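Local coordinates for heme-binding protein A / AI-2 binding protein A (Helicobacter pylori SS1, PDB 6OFQ) that binds peptides such as STSA in the periplasm and probably delivers them to an ABC transporter, at residues N315-V320 / K358-L363; F94-G99 / F114-V119. One frame throughout, in Å; residues are numbered along the deposited sequence.

Contact 1: N315-V320 / K358-L363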
ATOM      1  N   ASN A 315      12.987   3.701 -21.749  1.00  7.49           N
ATOM      2  CA  ASN A 315      13.459   2.500 -21.060  1.00  8.80           C
ATOM      3  C   ASN A 315      14.924   2.208 -21.317  1.00  9.79           C
ATOM      4  O   ASN A 315      15.644   1.862 -20.386  1.00 11.41           O
ATOM      5  CB  ASN A 315      12.600   1.279 -21.378  1.00  8.65           C
ATOM      6  CG  ASN A 315      11.333   1.145 -20.501  1.00  9.31           C
ATOM      7  OD1 ASN A 315      11.242   0.235 -19.635  1.00 11.18           O
ATOM      8  ND2 ASN A 315      10.287   1.860 -20.813  1.00  7.65           N
ATOM      9  N   HIS A 316      15.386   2.380 -22.554  1.00  8.12           N
ATOM     10  CA  HIS A 316      16.773   2.095 -22.909  1.00  7.75           C
ATOM     11  C   HIS A 316      17.717   3.219 -22.518  1.00  8.39           C
ATOM     12  O   HIS A 316      18.936   3.062 -22.643  1.00  8.37           O
ATOM     13  CB  HIS A 316      16.907   1.827 -24.417  1.00  8.01           C
ATOM     14  CG  HIS A 316      16.330   0.534 -24.901  1.00  8.37           C
ATOM     15  ND1 HIS A 316      16.834  -0.689 -24.549  1.00  9.43           N
ATOM     16  CD2 HIS A 316      15.214   0.283 -25.621  1.00  9.47           C
ATOM     17  CE1 HIS A 316      16.089  -1.652 -25.073  1.00 11.06           C
ATOM     18  NE2 HIS A 316      15.083  -1.083 -25.716  1.00  9.85           N
ATOM     19  N   ALA A 317      17.207   4.383 -22.136  1.00  8.98           N
ATOM     20  CA  ALA A 317      18.026   5.565 -21.839  1.00  9.30           C
ATOM     21  C   ALA A 317      18.315   5.757 -20.358  1.00  8.99           C
ATOM     22  O   ALA A 317      19.161   6.569 -19.999  1.00  9.88           O
ATOM     23  CB  ALA A 317      17.413   6.838 -22.385  1.00  9.61           C
ATOM     24  N   ILE A 318      17.744   4.924 -19.502  1.00  8.06           N
ATOM     25  CA  ILE A 318      17.965   5.036 -18.054  1.00  8.99           C
ATOM     26  C   ILE A 318      18.747   3.845 -17.564  1.00  9.01           C
ATOM     27  O   ILE A 318      18.346   2.687 -17.707  1.00  8.91           O
ATOM     28  CB  ILE A 318      16.627   5.120 -17.299  1.00  8.80           C
ATOM     29  CG1 ILE A 318      15.931   6.425 -17.655  1.00  7.50           C
ATOM     30  CG2 ILE A 318      16.785   5.034 -15.780  1.00  8.28           C
ATOM     31  CD1 ILE A 318      14.447   6.464 -17.444  1.00  7.61           C
ATOM     32  N   ASN A 319      19.975   4.112 -17.105  1.00  8.18           N
ATOM     33  CA  ASN A 319      20.806   3.033 -16.612  1.00  9.33           C
ATOM     34  C   ASN A 319      20.476   2.577 -15.211  1.00  9.15           C
ATOM     35  O   ASN A 319      20.789   3.237 -14.222  1.00  8.37           O
ATOM     36  CB  ASN A 319      22.280   3.443 -16.723  1.00  9.43           C
ATOM     37  CG  ASN A 319      23.220   2.373 -16.231  1.00 11.02           C
ATOM     38  OD1 ASN A 319      22.873   1.382 -15.608  1.00 11.51           O
ATOM     39  ND2 ASN A 319      24.501   2.550 -16.615  1.00 14.66           N
ATOM     40  N   VAL A 320      19.629   1.567 -15.106  1.00  9.46           N
ATOM     41  CA  VAL A 320      19.077   1.185 -13.804  1.00 10.16           C
ATOM     42  C   VAL A 320      20.145   0.649 -12.862  1.00  9.91           C
ATOM     43  O   VAL A 320      20.063   0.881 -11.651  1.00  9.67           O
ATOM     44  CB  VAL A 320      17.853   0.219 -13.940  1.00 11.21           C
ATOM     45  CG1 VAL A 320      17.468  -0.342 -12.579  1.00 12.54           C
ATOM     46  CG2 VAL A 320      16.701   0.947 -14.602  1.00 13.92           C
ATOM     47  N   LYS A 358      22.500   4.528 -27.932  1.00 12.48           N
ATOM     48  CA  LYS A 358      22.344   4.535 -29.402  1.00 14.13           C
ATOM     49  C   LYS A 358      20.972   3.988 -29.788  1.00 10.22           C
ATOM     50  O   LYS A 358      20.278   4.641 -30.566  1.00 11.20           O
ATOM     51  CB  LYS A 358      23.416   3.762 -30.172  1.00 18.00           C
ATOM     52  CG  LYS A 358      24.655   4.640 -30.221  1.00 29.98           C
ATOM     53  CD  LYS A 358      25.875   3.949 -30.815  1.00 39.74           C
ATOM     54  CE  LYS A 358      27.106   4.841 -30.687  1.00 46.43           C
ATOM     55  NZ  LYS A 358      28.328   4.044 -30.986  1.00 51.89           N
ATOM     56  N   LYS A 359      20.588   2.884 -29.161  1.00  9.55           N
ATOM     57  CA  LYS A 359      19.246   2.343 -29.466  1.00 10.20           C
ATOM     58  C   LYS A 359      18.150   3.328 -29.060  1.00  9.76           C
ATOM     59  O   LYS A 359      17.150   3.500 -29.750  1.00  9.52           O
ATOM     60  CB  LYS A 359      19.097   1.010 -28.749  1.00 12.12           C
ATOM     61  CG  LYS A 359      17.821   0.279 -29.091  1.00 14.58           C
ATOM     62  CD  LYS A 359      17.866  -1.082 -28.419  1.00 20.38           C
ATOM     63  CE  LYS A 359      16.548  -1.789 -28.662  1.00 30.02           C
ATOM     64  NZ  LYS A 359      16.544  -2.682 -29.848  1.00 33.41           N
ATOM     65  N   ALA A 360      18.296   3.998 -27.920  1.00  8.47           N
ATOM     66  CA  ALA A 360      17.284   4.920 -27.469  1.00  8.30           C
ATOM     67  C   ALA A 360      17.096   6.057 -28.445  1.00  8.11           C
ATOM     68  O   ALA A 360      15.983   6.467 -28.767  1.00  7.82           O
ATOM     69  CB  ALA A 360      17.581   5.479 -26.082  1.00  7.74           C
ATOM     70  N   LYS A 361      18.230   6.609 -28.844  1.00  8.12           N
ATOM     71  CA  LYS A 361      18.135   7.683 -29.808  1.00  9.42           C
ATOM     72  C   LYS A 361      17.491   7.251 -31.129  1.00  9.60           C
ATOM     73  O   LYS A 361      16.734   8.037 -31.678  1.00 10.80           O
ATOM     74  CB  LYS A 361      19.550   8.241 -30.074  1.00 10.49           C
ATOM     75  CG  LYS A 361      20.213   9.019 -28.961  1.00 13.53           C
ATOM     76  CD  LYS A 361      21.715   9.231 -29.191  1.00 15.79           C
ATOM     77  CE  LYS A 361      22.200  10.246 -28.162  1.00 18.90           C
ATOM     78  NZ  LYS A 361      23.681  10.353 -28.324  1.00 21.96           N
ATOM     79  N   GLU A 362      17.860   6.080 -31.605  1.00  9.56           N
ATOM     80  CA  GLU A 362      17.295   5.483 -32.818  1.00 10.58           C
ATOM     81  C   GLU A 362      15.770   5.342 -32.694  1.00 10.55           C
ATOM     82  O   GLU A 362      15.012   5.724 -33.573  1.00 11.21           O
ATOM     83  CB  GLU A 362      17.940   4.144 -33.128  1.00 13.04           C
ATOM     84  CG  GLU A 362      17.422   3.482 -34.402  1.00 14.77           C
ATOM     85  CD  GLU A 362      17.488   4.365 -35.641  1.00 17.16           C
ATOM     86  OE1 GLU A 362      18.400   5.221 -35.799  1.00 19.80           O
ATOM     87  OE2 GLU A 362      16.592   4.161 -36.484  1.00 22.20           O
ATOM     88  N   LEU A 363      15.321   4.804 -31.566  1.00  8.65           N
ATOM     89  CA  LEU A 363      13.878   4.685 -31.338  1.00  8.41           C
ATOM     90  C   LEU A 363      13.135   5.990 -31.424  1.00  8.57           C
ATOM     91  O   LEU A 363      12.029   6.069 -31.955  1.00  7.65           O
ATOM     92  CB  LEU A 363      13.639   3.934 -30.018  1.00  8.60           C
ATOM     93  CG  LEU A 363      13.928   2.450 -30.110  1.00 10.03           C
ATOM     94  CD1 LEU A 363      14.086   1.874 -28.722  1.00  9.81           C
ATOM     95  CD2 LEU A 363      12.761   1.694 -30.761  1.00 12.59           C
TER
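Lys359 lays the aliphatic part of its side chain over one face of the His316 imidazole. Lys359 CD stands 3.8 Å from the centroid of the His316 ring and 9° off the ring normal, which is the geometry of a CH-pi contact, and Lys359 CE carries on across the same face to within 3.4 Å of His316 NE2. The reach follows from the torsions: CG is anti to the backbone N (chi1 -174°) and the chain stays extended as far as CE, bending only at the last bond (chi4 94°), which leaves Lys359 NZ 4.7 Å from His316 NE2. The hydrogen bond between His316 ND1 and Glu354 O, in the loop leading to helix 357-366, helps set the ring's rotation, and the Tyr353 ring meets the imidazole as well. Obliquely to the ring, Leu363 CD1 comes to 3.7 Å from His316 CD2. Beside the imidazole, the methyls of Ala317 and Ala360 meet where the backbones are close. Ala360 CB lies 3.9 Å from Ala317 CB and also touches His316 CB, and the CA atoms of His316 and Ala360 are 5.4 Å apart. The contact thus joins the C-terminal part of helix 308-317 to helix 357-366. Leu363 extends it back along helix 308-317 onto Leu309, Leu312 and Ala313, Ala317 also packs on Leu395 of helix 386-396, and Asn315 rests against Val498 and Pro499 of strand 497-510.

Contact 2: F94-G99 / F114-V119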
ATOM      1  N   PHE A  94     -18.920 -16.369   6.629  1.00  5.30           N
ATOM      2  CA  PHE A  94     -18.045 -15.992   7.756  1.00  5.82           C
ATOM      3  C   PHE A  94     -18.819 -16.006   9.065  1.00  6.43           C
ATOM      4  O   PHE A  94     -19.901 -15.435   9.170  1.00  7.04           O
ATOM      5  CB  PHE A  94     -17.447 -14.589   7.534  1.00  5.40           C
ATOM      6  CG  PHE A  94     -16.427 -14.585   6.422  1.00  5.48           C
ATOM      7  CD1 PHE A  94     -15.073 -14.842   6.653  1.00  5.51           C
ATOM      8  CD2 PHE A  94     -16.827 -14.319   5.116  1.00  5.86           C
ATOM      9  CE1 PHE A  94     -14.165 -14.919   5.620  1.00  6.02           C
ATOM     10  CE2 PHE A  94     -15.936 -14.369   4.061  1.00  5.33           C
ATOM     11  CZ  PHE A  94     -14.623 -14.700   4.338  1.00  5.85           C
ATOM     12  N   HIS A  95     -18.229 -16.716  10.019  1.00  6.43           N
ATOM     13  CA  HIS A  95     -18.761 -16.787  11.358  1.00  7.42           C
ATOM     14  C   HIS A  95     -18.020 -15.735  12.183  1.00  6.82           C
ATOM     15  O   HIS A  95     -16.813 -15.845  12.351  1.00  5.75           O
ATOM     16  CB  HIS A  95     -18.548 -18.232  11.888  1.00  8.29           C
ATOM     17  CG  HIS A  95     -19.058 -19.305  10.950  1.00 10.63           C
ATOM     18  ND1 HIS A  95     -20.409 -19.550  10.864  1.00 12.44           N
ATOM     19  CD2 HIS A  95     -18.493 -20.008   9.933  1.00 11.28           C
ATOM     20  CE1 HIS A  95     -20.640 -20.427   9.898  1.00 11.32           C
ATOM     21  NE2 HIS A  95     -19.494 -20.731   9.319  1.00 12.92           N
ATOM     22  N   LEU A  96     -18.743 -14.783  12.749  1.00  6.68           N
ATOM     23  CA  LEU A  96     -18.152 -13.608  13.341  1.00  7.27           C
ATOM     24  C   LEU A  96     -17.844 -13.910  14.804  1.00  7.35           C
ATOM     25  O   LEU A  96     -18.594 -14.645  15.518  1.00  8.65           O
ATOM     26  CB  LEU A  96     -19.040 -12.404  13.155  1.00  6.78           C
ATOM     27  CG  LEU A  96     -19.466 -12.023  11.736  1.00  6.66           C
ATOM     28  CD1 LEU A  96     -20.267 -10.765  11.783  1.00  6.43           C
ATOM     29  CD2 LEU A  96     -18.232 -11.858  10.840  1.00  6.72           C
ATOM     30  N   ARG A  97     -16.738 -13.336  15.270  1.00  7.70           N
ATOM     31  CA  ARG A  97     -16.335 -13.388  16.665  1.00  7.80           C
ATOM     32  C   ARG A  97     -17.329 -12.634  17.545  1.00  7.64           C
ATOM     33  O   ARG A  97     -17.747 -11.520  17.171  1.00  8.14           O
ATOM     34  CB  ARG A  97     -14.950 -12.700  16.806  1.00  7.63           C
ATOM     35  CG  ARG A  97     -14.208 -13.013  18.096  1.00  7.23           C
ATOM     36  CD  ARG A  97     -12.815 -12.370  18.008  1.00  7.34           C
ATOM     37  NE  ARG A  97     -11.990 -13.010  16.985  1.00  7.07           N
ATOM     38  CZ  ARG A  97     -11.231 -14.083  17.124  1.00  7.78           C
ATOM     39  NH1 ARG A  97     -11.174 -14.803  18.245  1.00  9.44           N
ATOM     40  NH2 ARG A  97     -10.583 -14.576  16.053  1.00  6.94           N
ATOM     41  N   LYS A  98     -17.735 -13.268  18.644  1.00  9.45           N
ATOM     42  CA  LYS A  98     -18.655 -12.656  19.607  1.00  9.65           C
ATOM     43  C   LYS A  98     -17.868 -12.017  20.731  1.00  8.82           C
ATOM     44  O   LYS A  98     -16.748 -12.399  21.061  1.00 11.01           O
ATOM     45  CB  LYS A  98     -19.570 -13.767  20.145  1.00 10.65           C
ATOM     46  CG  LYS A  98     -20.455 -14.407  19.072  1.00 12.86           C
ATOM     47  CD  LYS A  98     -21.380 -15.414  19.764  1.00 17.24           C
ATOM     48  CE  LYS A  98     -22.226 -16.143  18.748  1.00 21.33           C
ATOM     49  NZ  LYS A  98     -23.177 -16.985  19.514  1.00 27.08           N
ATOM     50  N   GLY A  99     -18.545 -11.069  21.349  1.00 10.29           N
ATOM     51  CA  GLY A  99     -18.018 -10.339  22.492  1.00 10.69           C
ATOM     52  C   GLY A  99     -16.838  -9.434  22.193  1.00 10.80           C
ATOM     53  O   GLY A  99     -16.049  -9.120  23.091  1.00 12.67           O
ATOM     54  N   PHE A 114     -19.422  -5.382  18.423  1.00  8.30           N
ATOM     55  CA  PHE A 114     -19.310  -5.659  16.990  1.00  7.68           C
ATOM     56  C   PHE A 114     -20.278  -6.786  16.594  1.00  6.90           C
ATOM     57  O   PHE A 114     -20.419  -7.784  17.290  1.00  7.48           O
ATOM     58  CB  PHE A 114     -17.857  -6.066  16.701  1.00  6.77           C
ATOM     59  CG  PHE A 114     -17.677  -6.855  15.424  1.00  5.97           C
ATOM     60  CD1 PHE A 114     -17.829  -6.255  14.196  1.00  6.33           C
ATOM     61  CD2 PHE A 114     -17.401  -8.201  15.487  1.00  6.12           C
ATOM     62  CE1 PHE A 114     -17.758  -6.991  13.020  1.00  6.50           C
ATOM     63  CE2 PHE A 114     -17.237  -8.938  14.315  1.00  5.62           C
ATOM     64  CZ  PHE A 114     -17.412  -8.311  13.111  1.00  5.98           C
ATOM     65  N   SER A 115     -20.919  -6.595  15.465  1.00  7.81           N
ATOM     66  CA  SER A 115     -21.811  -7.592  14.930  1.00  7.90           C
ATOM     67  C   SER A 115     -21.887  -7.438  13.415  1.00  7.49           C
ATOM     68  O   SER A 115     -21.292  -6.548  12.773  1.00  6.98           O
ATOM     69  CB  SER A 115     -23.190  -7.468  15.630  1.00  8.57           C
ATOM     70  OG  SER A 115     -23.845  -6.309  15.194  1.00  9.37           O
ATOM     71  N   ALA A 116     -22.776  -8.248  12.815  1.00  7.02           N
ATOM     72  CA  ALA A 116     -22.894  -8.300  11.392  1.00  6.41           C
ATOM     73  C   ALA A 116     -23.258  -6.962  10.757  1.00  6.72           C
ATOM     74  O   ALA A 116     -22.857  -6.657   9.624  1.00  6.30           O
ATOM     75  CB  ALA A 116     -23.866  -9.401  11.012  1.00  7.60           C
ATOM     76  N   LYS A 117     -24.041  -6.126  11.446  0.50  6.80           N
ATOM     77  CA  LYS A 117     -24.393  -4.837  10.870  0.50  7.63           C
ATOM     78  C   LYS A 117     -23.202  -3.918  10.599  0.50  6.63           C
ATOM     79  O   LYS A 117     -23.270  -3.072   9.719  0.50  6.17           O
ATOM     80  CB  LYS A 117     -25.417  -4.087  11.734  0.50  8.59           C
ATOM     81  CG  LYS A 117     -24.930  -3.499  13.043  0.50 10.18           C
ATOM     82  CD  LYS A 117     -26.072  -2.716  13.687  0.50 11.95           C
ATOM     83  CE  LYS A 117     -25.598  -1.857  14.844  0.50 13.83           C
ATOM     84  NZ  LYS A 117     -26.721  -1.231  15.598  0.50 15.06           N
ATOM     85  N   ASP A 118     -22.113  -4.134  11.322  1.00  6.36           N
ATOM     86  CA  ASP A 118     -20.911  -3.320  11.150  1.00  6.59           C
ATOM     87  C   ASP A 118     -20.179  -3.775   9.886  1.00  6.08           C
ATOM     88  O   ASP A 118     -19.590  -2.963   9.173  1.00  6.40           O
ATOM     89  CB  ASP A 118     -19.985  -3.421  12.339  1.00  5.78           C
ATOM     90  CG  ASP A 118     -20.709  -3.037  13.646  1.00  5.79           C
ATOM     91  OD1 ASP A 118     -21.165  -1.872  13.561  1.00  7.29           O
ATOM     92  OD2 ASP A 118     -20.687  -3.817  14.620  1.00  6.49           O
ATOM     93  N   VAL A 119     -20.240  -5.066   9.582  1.00  5.64           N
ATOM     94  CA  VAL A 119     -19.701  -5.585   8.309  1.00  5.81           C
ATOM     95  C   VAL A 119     -20.497  -5.028   7.140  1.00  5.59           C
ATOM     96  O   VAL A 119     -19.956  -4.555   6.166  1.00  5.49           O
ATOM     97  CB  VAL A 119     -19.614  -7.104   8.313  1.00  5.81           C
ATOM     98  CG1 VAL A 119     -18.978  -7.611   7.039  1.00  5.99           C
ATOM     99  CG2 VAL A 119     -18.873  -7.642   9.531  1.00  6.49           C
TER
HETATM  100  O   HOH W   1     -18.564  -9.391  18.679  1.00  7.78           O
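Leu96 CD1 supplies most of the apolar contact, pushing into the start of helix 116-127. Leu96 CD1 lies 3.6 Å from Ala116 CA and 3.9 Å from Ala116 CB, so the methyl rests on the backbone of the helix's first turn as well as on a side chain. Leu96 CD1 also meets Val119 CG2, three residues further on, at 4.1 Å, and Phe114 CZ, which it approaches obliquely to the ring. With CG anti to the carbonyl carbon (chi1 -56°) and chi2 extended, CD1 is the branch that reaches the helix. Near the end of the strand, Arg97 O lies at the edge of the Phe114 ring, near its plane, 3.7 Å from Phe114 CD2.

Leu96 closes strand 91-96, the middle strand of a five-stranded antiparallel sheet, and helix 116-127 packs on this sheet: Ala116 and Val119 both also touch Ile164 of the adjoining strand 163-168. Phe114 rests on Leu79 of strand 75-85, on the other flank of strand 91-96. The arrangement is that of a helix packed on a beta-sheet within a type II periplasmic binding protein.

The polar link forms where the strand gives way to loop. Arg97 O accepts a hydrogen bond of 2.7 Å from a water oxygen, and that water donates a second one to Phe114 O, so a single solvent molecule ties the two backbones together. The guanidinium of Arg97 leads away from the helix, and its NE bonds to Ala78 O.

Within 114-119, Ser115 N donates to Asp118 OD2 over 2.9 Å at a fairly straight 159°, using the anti side of the carboxylate, 20° out of its plane. Asp118 OD1 receives Lys189 N, so both carboxylate oxygens are held by backbone N-H groups.

Overall arrangement
Contact 2 (94-99 with 114-119) is complete before contact 1 (315-320 with 358-363) begins, and both belong to the family 5 solute-binding region of the chain. Their centres are 55 Å apart, on opposite sides of the chain's centre, and their nearest atoms are about 38 Å apart, so neither can touch the other. They share no helix or sheet: contact 2 joins an antiparallel five-stranded sheet to helix 116-127, whereas contact 1 pairs helices 308-317 and 357-366 near strand 497-510 of the seven-stranded mixed sheet. This separation is consistent with the multi-domain build of type II peptide-binding proteins, with the two contacts in separate parts of the fold.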